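Local coordinates for protein aldehyde dehydrogenase (Listeria monocytogenes, PDB 3K9D) that probably oxidises or reduces aldehyde groups, passing electrons to or from a nicotinamide cofactor (NAD or NADP), at residues 51-55 with 70-75; 393-397 with 430-434; 122-126 with 154-158. One frame throughout, in Å; residues are numbered along the deposited sequence.

Contact 1: residues 51-55 with 70-75; sequences REKLA and KVIKNV
Ala55 meets Lys70 where two consecutive helices come together, the pair with the nearest CA atoms (5.0 Å). The axes of 51-55 and 70-75 approach to 8.4 Å, and their N-to-C directions differ by 124°. At the close end the methyl of Ala55 lies against the base of Lys70, CB to CB 3.6 Å, while the rest of the lysine leads off to a salt bridge with Asp246. Val71 wedges in next: its CG2 sits 3.6 Å from Ala55 CB, and its CG1 meets the aliphatic chain of Arg51 at CG, 3.8 Å away. The CG of Arg51 stands between its own backbone N and carbonyl carbon (chi1 67°), from where the extended chain runs beside Val75, with CD 3.6 Å from Val75 CG2; its guanidinium goes on to Tyr48. One polar bond ties the helices. Asn74 ND2 donates to Arg51 O (3.2 Å, nearly straight at 169°), arriving in the carbonyl plane on a lone pair. That oxygen also accepts the helical bond from Ala55 N, so two donors grip it. Asn74 OD1, the amide's other end, finds its partner in Thr122, which helps fix the amide's rotation. Such consecutive helices, joined by a short connection and packed at a steep angle, lie here among the N-terminal helices of what is probably the cofactor-binding domain of an aldehyde dehydrogenase fold.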
loop_
_atom_site.group_PDB
_atom_site.type_symbol
_atom_site.label_atom_id
_atom_site.label_comp_id
_atom_site.label_asym_id
_atom_site.label_seq_id
_atom_site.Cartn_x
_atom_site.Cartn_y
_atom_site.Cartn_z
ATOM N N ARG A 51 -30.065 7.151 -10.481
ATOM C CA ARG A 51 -29.659 5.898 -11.155
ATOM C C ARG A 51 -29.990 5.788 -12.659
ATOM O O ARG A 51 -29.137 5.394 -13.450
ATOM C CB ARG A 51 -30.161 4.652 -10.401
ATOM C CG ARG A 51 -31.680 4.435 -10.375
ATOM C CD ARG A 51 -32.028 3.385 -9.331
ATOM N NE ARG A 51 -33.466 3.222 -9.092
ATOM C CZ ARG A 51 -34.195 3.972 -8.268
ATOM N NH1 ARG A 51 -33.652 4.990 -7.605
ATOM N NH2 ARG A 51 -35.494 3.726 -8.136
ATOM N N GLU A 52 -31.205 6.171 -13.039
ATOM C CA GLU A 52 -31.642 6.108 -14.425
ATOM C C GLU A 52 -31.000 7.199 -15.278
ATOM O O GLU A 52 -30.507 6.919 -16.369
ATOM C CB GLU A 52 -33.174 6.195 -14.491
ATOM C CG GLU A 52 -33.878 5.024 -13.795
ATOM C CD GLU A 52 -34.072 3.810 -14.702
ATOM O OE1 GLU A 52 -33.742 3.889 -15.903
ATOM O OE2 GLU A 52 -34.578 2.781 -14.211
ATOM N N LYS A 53 -31.026 8.431 -14.764
ATOM C CA LYS A 53 -30.403 9.597 -15.388
ATOM C C LYS A 53 -28.947 9.385 -15.790
ATOM O O LYS A 53 -28.567 9.649 -16.933
ATOM C CB LYS A 53 -30.508 10.820 -14.464
ATOM C CG LYS A 53 -29.792 12.037 -15.015
ATOM C CD LYS A 53 -30.184 13.324 -14.329
ATOM C CE LYS A 53 -29.723 14.502 -15.157
ATOM N NZ LYS A 53 -29.779 15.774 -14.391
ATOM N N LEU A 54 -28.155 8.906 -14.835
ATOM C CA LEU A 54 -26.717 8.748 -15.006
ATOM C C LEU A 54 -26.361 7.556 -15.887
ATOM O O LEU A 54 -25.473 7.664 -16.733
ATOM C CB LEU A 54 -26.039 8.645 -13.639
ATOM C CG LEU A 54 -26.190 9.908 -12.786
ATOM C CD1 LEU A 54 -25.658 9.659 -11.384
ATOM C CD2 LEU A 54 -25.497 11.119 -13.470
ATOM N N ALA A 55 -27.060 6.433 -15.693
ATOM C CA ALA A 55 -26.946 5.260 -16.582
ATOM C C ALA A 55 -27.214 5.619 -18.042
ATOM O O ALA A 55 -26.437 5.234 -18.910
ATOM C CB ALA A 55 -27.899 4.158 -16.145
ATOM N N LYS A 70 -26.497 -0.727 -16.553
ATOM C CA LYS A 70 -25.850 0.436 -15.923
ATOM C C LYS A 70 -26.665 1.031 -14.763
ATOM O O LYS A 70 -26.091 1.639 -13.855
ATOM C CB LYS A 70 -25.566 1.524 -16.963
ATOM C CG LYS A 70 -24.212 1.439 -17.633
ATOM C CD LYS A 70 -24.268 1.989 -19.053
ATOM C CE LYS A 70 -22.916 2.542 -19.500
ATOM N NZ LYS A 70 -21.783 1.569 -19.235
ATOM N N VAL A 71 -27.994 0.867 -14.798
ATOM C CA VAL A 71 -28.862 1.271 -13.671
ATOM C C VAL A 71 -28.554 0.402 -12.449
ATOM O O VAL A 71 -28.378 0.918 -11.348
ATOM C CB VAL A 71 -30.387 1.242 -14.014
ATOM C CG1 VAL A 71 -31.256 1.505 -12.775
ATOM C CG2 VAL A 71 -30.736 2.242 -15.086
ATOM N N ILE A 72 -28.467 -0.909 -12.655
ATOM C CA ILE A 72 -28.053 -1.868 -11.614
ATOM C C ILE A 72 -26.661 -1.529 -11.019
ATOM O O ILE A 72 -26.459 -1.614 -9.800
ATOM C CB ILE A 72 -28.102 -3.331 -12.165
ATOM C CG1 ILE A 72 -29.550 -3.737 -12.494
ATOM C CG2 ILE A 72 -27.512 -4.342 -11.179
ATOM C CD1 ILE A 72 -29.642 -4.860 -13.510
ATOM N N LYS A 73 -25.736 -1.101 -11.875
ATOM C CA LYS A 73 -24.373 -0.735 -11.437
ATOM C C LYS A 73 -24.413 0.518 -10.591
ATOM O O LYS A 73 -23.645 0.665 -9.637
ATOM C CB LYS A 73 -23.469 -0.507 -12.636
ATOM C CG LYS A 73 -23.128 -1.767 -13.395
ATOM C CD LYS A 73 -22.654 -1.441 -14.794
ATOM C CE LYS A 73 -21.265 -0.871 -14.780
ATOM N NZ LYS A 73 -20.727 -0.674 -16.148
ATOM N N ASN A 74 -25.319 1.416 -10.954
ATOM C CA ASN A 74 -25.552 2.628 -10.187
ATOM C C ASN A 74 -26.202 2.344 -8.851
ATOM O O ASN A 74 -25.847 2.979 -7.854
ATOM C CB ASN A 74 -26.330 3.647 -11.008
ATOM C CG ASN A 74 -25.430 4.461 -11.910
ATOM O OD1 ASN A 74 -24.219 4.465 -11.746
ATOM N ND2 ASN A 74 -26.023 5.185 -12.852
ATOM N N VAL A 75 -27.115 1.358 -8.831
ATOM C CA VAL A 75 -27.728 0.825 -7.599
ATOM C C VAL A 75 -26.691 0.160 -6.689
ATOM O O VAL A 75 -26.697 0.365 -5.467
ATOM C CB VAL A 75 -28.898 -0.190 -7.917
ATOM C CG1 VAL A 75 -29.361 -0.950 -6.676
ATOM C CG2 VAL A 75 -30.077 0.530 -8.523
#

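Contact 2: residues 393-397 with 430-434; sequences PVSRL and SSDNI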
loop_
_atom_site.group_PDB
_atom_site.type_symbol
_atom_site.label_atom_id
_atom_site.label_comp_id
_atom_site.label_asym_id
_atom_site.label_seq_id
_atom_site.Cartn_x
_atom_site.Cartn_y
_atom_site.Cartn_z
ATOM N N PRO A 393 -3.124 -18.005 -9.375
ATOM C CA PRO A 393 -2.555 -16.685 -9.054
ATOM C C PRO A 393 -3.541 -15.529 -9.272
ATOM O O PRO A 393 -3.397 -14.738 -10.209
ATOM C CB PRO A 393 -1.344 -16.585 -9.987
ATOM C CG PRO A 393 -1.726 -17.445 -11.201
ATOM C CD PRO A 393 -2.677 -18.513 -10.690
ATOM N N VAL A 394 -4.548 -15.452 -8.411
ATOM C CA VAL A 394 -5.574 -14.398 -8.467
ATOM C C VAL A 394 -5.791 -13.837 -7.075
ATOM O O VAL A 394 -5.349 -14.424 -6.099
ATOM C CB VAL A 394 -6.950 -14.895 -9.037
ATOM C CG1 VAL A 394 -6.820 -15.334 -10.496
ATOM C CG2 VAL A 394 -7.556 -15.997 -8.171
ATOM N N SER A 395 -6.479 -12.706 -6.990
ATOM C CA SER A 395 -6.832 -12.119 -5.700
ATOM C C SER A 395 -8.262 -12.419 -5.294
ATOM O O SER A 395 -8.615 -12.347 -4.110
ATOM C CB SER A 395 -6.602 -10.619 -5.723
ATOM O OG SER A 395 -5.242 -10.344 -6.027
ATOM N N ARG A 396 -9.090 -12.747 -6.279
ATOM C CA ARG A 396 -10.469 -13.132 -6.004
ATOM C C ARG A 396 -10.797 -14.382 -6.806
ATOM O O ARG A 396 -10.715 -14.388 -8.025
ATOM C CB ARG A 396 -11.463 -11.967 -6.260
ATOM C CG ARG A 396 -11.378 -11.339 -7.646
ATOM C CD ARG A 396 -11.989 -9.943 -7.763
ATOM N NE ARG A 396 -11.465 -8.980 -6.799
ATOM C CZ ARG A 396 -10.243 -8.437 -6.794
ATOM N NH1 ARG A 396 -9.339 -8.744 -7.706
ATOM N NH2 ARG A 396 -9.925 -7.564 -5.843
ATOM N N LEU A 397 -11.135 -15.457 -6.109
ATOM C CA LEU A 397 -11.533 -16.683 -6.785
ATOM C C LEU A 397 -13.001 -16.983 -6.522
ATOM O O LEU A 397 -13.425 -17.225 -5.400
ATOM C CB LEU A 397 -10.648 -17.857 -6.385
ATOM C CG LEU A 397 -10.415 -18.934 -7.448
ATOM C CD1 LEU A 397 -9.162 -19.686 -7.089
ATOM C CD2 LEU A 397 -11.572 -19.889 -7.566
ATOM N N SER A 430 -2.246 -3.543 -3.419
ATOM C CA SER A 430 -3.331 -4.198 -2.705
ATOM C C SER A 430 -4.059 -5.221 -3.561
ATOM O O SER A 430 -4.285 -4.998 -4.748
ATOM C CB SER A 430 -4.361 -3.165 -2.258
ATOM O OG SER A 430 -5.371 -3.772 -1.465
ATOM N N SER A 431 -4.477 -6.309 -2.925
ATOM C CA SER A 431 -5.306 -7.331 -3.556
ATOM C C SER A 431 -6.768 -7.139 -3.147
ATOM O O SER A 431 -7.636 -7.952 -3.487
ATOM C CB SER A 431 -4.838 -8.720 -3.110
ATOM O OG SER A 431 -4.880 -8.819 -1.692
ATOM N N ASP A 432 -7.044 -6.066 -2.407
ATOM C CA ASP A 432 -8.378 -5.900 -1.852
ATOM C C ASP A 432 -9.384 -5.408 -2.879
ATOM O O ASP A 432 -9.026 -4.758 -3.873
ATOM C CB ASP A 432 -8.369 -4.981 -0.623
ATOM C CG ASP A 432 -7.445 -5.491 0.489
ATOM O OD1 ASP A 432 -7.150 -6.705 0.546
ATOM O OD2 ASP A 432 -7.008 -4.665 1.307
ATOM N N ASN A 433 -10.642 -5.771 -2.649
ATOM C CA ASN A 433 -11.761 -4.997 -3.168
ATOM C C ASN A 433 -11.778 -3.807 -2.254
ATOM O O ASN A 433 -12.051 -3.932 -1.063
ATOM C CB ASN A 433 -13.070 -5.772 -3.018
ATOM C CG ASN A 433 -13.314 -6.761 -4.155
ATOM O OD1 ASN A 433 -12.385 -7.324 -4.722
ATOM N ND2 ASN A 433 -14.580 -6.982 -4.481
ATOM N N ILE A 434 -11.464 -2.643 -2.780
ATOM C CA ILE A 434 -11.101 -1.603 -1.846
ATOM C C ILE A 434 -12.267 -0.751 -1.367
ATOM O O ILE A 434 -13.294 -0.598 -2.058
ATOM C CB ILE A 434 -9.814 -0.829 -2.242
ATOM C CG1 ILE A 434 -10.071 0.225 -3.299
ATOM C CG2 ILE A 434 -8.675 -1.791 -2.566
ATOM C CD1 ILE A 434 -10.008 1.596 -2.684
HETATM O O HOH W 1 -9.101 -10.184 -2.605
#
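Arg396 reaches from strand 396-399 to grip Asn433 in the loop that leads to strand 440-447. The strand is the last that this chain gives to the parallel sheet, in the domain that, in aldehyde dehydrogenases, usually carries the catalytic residues; a strand of the second subunit, pairing with Arg396 and Leu397, continues the sheet. The contact thus ties an alpha/beta sheet, at the dimer interface, to a long connecting loop. In the tight part the guanidinium comes side-on and aims two nitrogens at one oxygen: NE lies 2.8 Å from Asn433 OD1 and NH2 2.7 Å from the same OD1. Both bonds are bent, near 144°, as expected when two donors of one guanidinium share an acceptor. Guanidinium and amide planes are nearly coplanar, 22° apart, and OD1 lies close to the guanidinium plane. A bend at chi3 (54°) in the arginine chain turns the NE edge toward the asparagine. The amide is held from its other end as well, since Asn433 ND2 donates to the carbonyls of Val415 and Gly407, while Arg396 NH1 bonds to Gly421 O. These bonds should fix the rotation of both flat groups.

The serine end is joined less directly, with a water filling in, though it too is buried. Ser395 and Ser431 have the nearest CA atoms, yet their hydroxyls look elsewhere: Ser395 OG bonds to Gly372 O, and Ser431 OG to Ile442 O of the second subunit. What touches is OG of Ser395 against CB of Ser431, 3.4 Å apart. A water 2.7 Å from Ser395 O and 2.8 Å from Ser431 O bridges the two carbonyls.

Contact 3: residues 122-126 with 154-158; sequences TSTVI and TVRII
Two neighbouring helices that both pack beside the mixed sheet of this alpha/beta fold meet where Val125 faces Thr154 and Ile158. Helix 121-134 follows strand 102-116 and leads to strand 138-143, a parallel neighbour of that strand, and helix 148-164 comes after it, so the contact joins successive helices of a Rossmann-like beta-alpha-beta arrangement. The segments run in broadly the same direction, 37° apart, with axes 10.1 Å from each other at closest, so that the helices meet through their side chains. Val125 is the hub of the packing. Its CG1, anti to the backbone N (chi1 169°), points into the opposite helix and touches three side chains: Thr154 CG2 at 3.7 Å, Val155 CG2 at 3.8 Å and Ile158 CD1 at 3.9 Å. The side chains of Val125 and Thr154 run antiparallel alongside each other, whereas that of Val155 stands roughly perpendicular to Val125. Ile126 closes one flank, its CG1 lying against the same Thr154 methyl. The interface between the segments is buried and mostly hydrocarbon.

The hydroxyls find their hydrogen-bond partners outside the two segments: Thr154 OG1 bonds to Ala150 O, a turn back in its own helix, and Thr122 OG1 turns to Asn74. Where the CA atoms lie nearest, Thr122 CG2 rests 3.2 Å from Thr154 OG1.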
loop_
_atom_site.group_PDB
_atom_site.type_symbol
_atom_site.label_atom_id
_atom_site.label_comp_id
_atom_site.label_asym_id
_atom_site.label_seq_id
_atom_site.Cartn_x
_atom_site.Cartn_y
_atom_site.Cartn_z
ATOM N N THR A 122 -20.145 6.307 -14.106
ATOM C CA THR A 122 -20.977 6.932 -13.082
ATOM C C THR A 122 -20.970 6.115 -11.798
ATOM O O THR A 122 -20.897 6.678 -10.706
ATOM C CB THR A 122 -22.434 7.160 -13.576
ATOM O OG1 THR A 122 -23.026 5.901 -13.932
ATOM C CG2 THR A 122 -22.434 8.087 -14.781
ATOM N N SER A 123 -21.029 4.794 -11.943
ATOM C CA SER A 123 -20.981 3.859 -10.816
ATOM C C SER A 123 -19.646 3.938 -10.046
ATOM O O SER A 123 -19.613 3.838 -8.816
ATOM C CB SER A 123 -21.258 2.419 -11.278
ATOM O OG SER A 123 -20.403 2.023 -12.345
ATOM N N THR A 124 -18.555 4.139 -10.770
ATOM C CA THR A 124 -17.237 4.253 -10.128
ATOM C C THR A 124 -17.111 5.558 -9.317
ATOM O O THR A 124 -16.596 5.542 -8.189
ATOM C CB THR A 124 -16.060 4.084 -11.143
ATOM O OG1 THR A 124 -16.203 2.844 -11.855
ATOM C CG2 THR A 124 -14.720 4.066 -10.433
ATOM N N VAL A 125 -17.593 6.667 -9.880
ATOM C CA VAL A 125 -17.617 7.950 -9.163
ATOM C C VAL A 125 -18.393 7.852 -7.853
ATOM O O VAL A 125 -17.887 8.242 -6.799
ATOM C CB VAL A 125 -18.180 9.107 -10.025
ATOM C CG1 VAL A 125 -18.438 10.366 -9.169
ATOM C CG2 VAL A 125 -17.231 9.445 -11.151
ATOM N N ILE A 126 -19.602 7.306 -7.916
ATOM C CA ILE A 126 -20.472 7.205 -6.732
ATOM C C ILE A 126 -19.752 6.436 -5.640
ATOM O O ILE A 126 -19.662 6.903 -4.514
ATOM C CB ILE A 126 -21.850 6.559 -7.072
ATOM C CG1 ILE A 126 -22.710 7.546 -7.855
ATOM C CG2 ILE A 126 -22.592 6.137 -5.804
ATOM C CD1 ILE A 126 -23.875 6.903 -8.663
ATOM N N THR A 154 -22.666 13.293 -12.580
ATOM C CA THR A 154 -22.582 12.470 -11.348
ATOM C C THR A 154 -21.913 13.234 -10.201
ATOM O O THR A 154 -22.408 13.236 -9.068
ATOM C CB THR A 154 -21.757 11.173 -11.565
ATOM O OG1 THR A 154 -22.177 10.526 -12.768
ATOM C CG2 THR A 154 -21.909 10.209 -10.387
ATOM N N VAL A 155 -20.783 13.872 -10.510
ATOM C CA VAL A 155 -20.064 14.678 -9.537
ATOM C C VAL A 155 -20.920 15.853 -9.071
ATOM O O VAL A 155 -21.052 16.069 -7.869
ATOM C CB VAL A 155 -18.677 15.147 -10.068
ATOM C CG1 VAL A 155 -18.076 16.243 -9.158
ATOM C CG2 VAL A 155 -17.739 13.965 -10.174
ATOM N N ARG A 156 -21.528 16.575 -10.011
ATOM C CA ARG A 156 -22.421 17.694 -9.680
ATOM C C ARG A 156 -23.549 17.281 -8.723
ATOM O O ARG A 156 -23.805 17.969 -7.724
ATOM C CB ARG A 156 -23.014 18.301 -10.954
ATOM C CG ARG A 156 -23.650 19.691 -10.740
ATOM C CD ARG A 156 -24.567 20.083 -11.879
ATOM N NE ARG A 156 -25.729 19.194 -12.000
ATOM C CZ ARG A 156 -26.880 19.344 -11.350
ATOM N NH1 ARG A 156 -27.053 20.364 -10.509
ATOM N NH2 ARG A 156 -27.868 18.477 -11.543
ATOM N N ILE A 157 -24.193 16.150 -9.026
ATOM C CA ILE A 157 -25.344 15.647 -8.257
ATOM C C ILE A 157 -24.988 15.220 -6.827
ATOM O O ILE A 157 -25.637 15.651 -5.876
ATOM C CB ILE A 157 -26.097 14.503 -9.009
ATOM C CG1 ILE A 157 -26.938 15.086 -10.153
ATOM C CG2 ILE A 157 -26.998 13.692 -8.066
ATOM C CD1 ILE A 157 -27.533 14.033 -11.083
ATOM N N ILE A 158 -23.962 14.389 -6.667
ATOM C CA ILE A 158 -23.648 13.856 -5.333
ATOM C C ILE A 158 -22.965 14.899 -4.431
ATOM O O ILE A 158 -23.051 14.814 -3.207
ATOM C CB ILE A 158 -22.876 12.496 -5.400
ATOM C CG1 ILE A 158 -21.460 12.692 -5.935
ATOM C CG2 ILE A 158 -23.686 11.450 -6.231
ATOM C CD1 ILE A 158 -20.700 11.392 -6.153
#

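How the contacts relate
Contacts 1 and 3 form one continuous block of packing, with centres 10 Å apart. Their join is partly polar: Asn74 OD1 of contact 1 lies 2.9 Å from Thr122 OG1 of contact 3, a probable hydrogen bond. Beside it Leu54 CD2 approaches Thr154 OG1 to 3.4 Å, and Leu54 also touches Thr122, so helix 51-62 meets both helices of contact 3. Contact 2 stands apart, its centre 25 Å from each of the others and its nearest atoms about 9 Å from contact 3 and about 13 Å from contact 1. It lies where the parallel sheet meets the second subunit. No cofactor or substrate is part of any of the three.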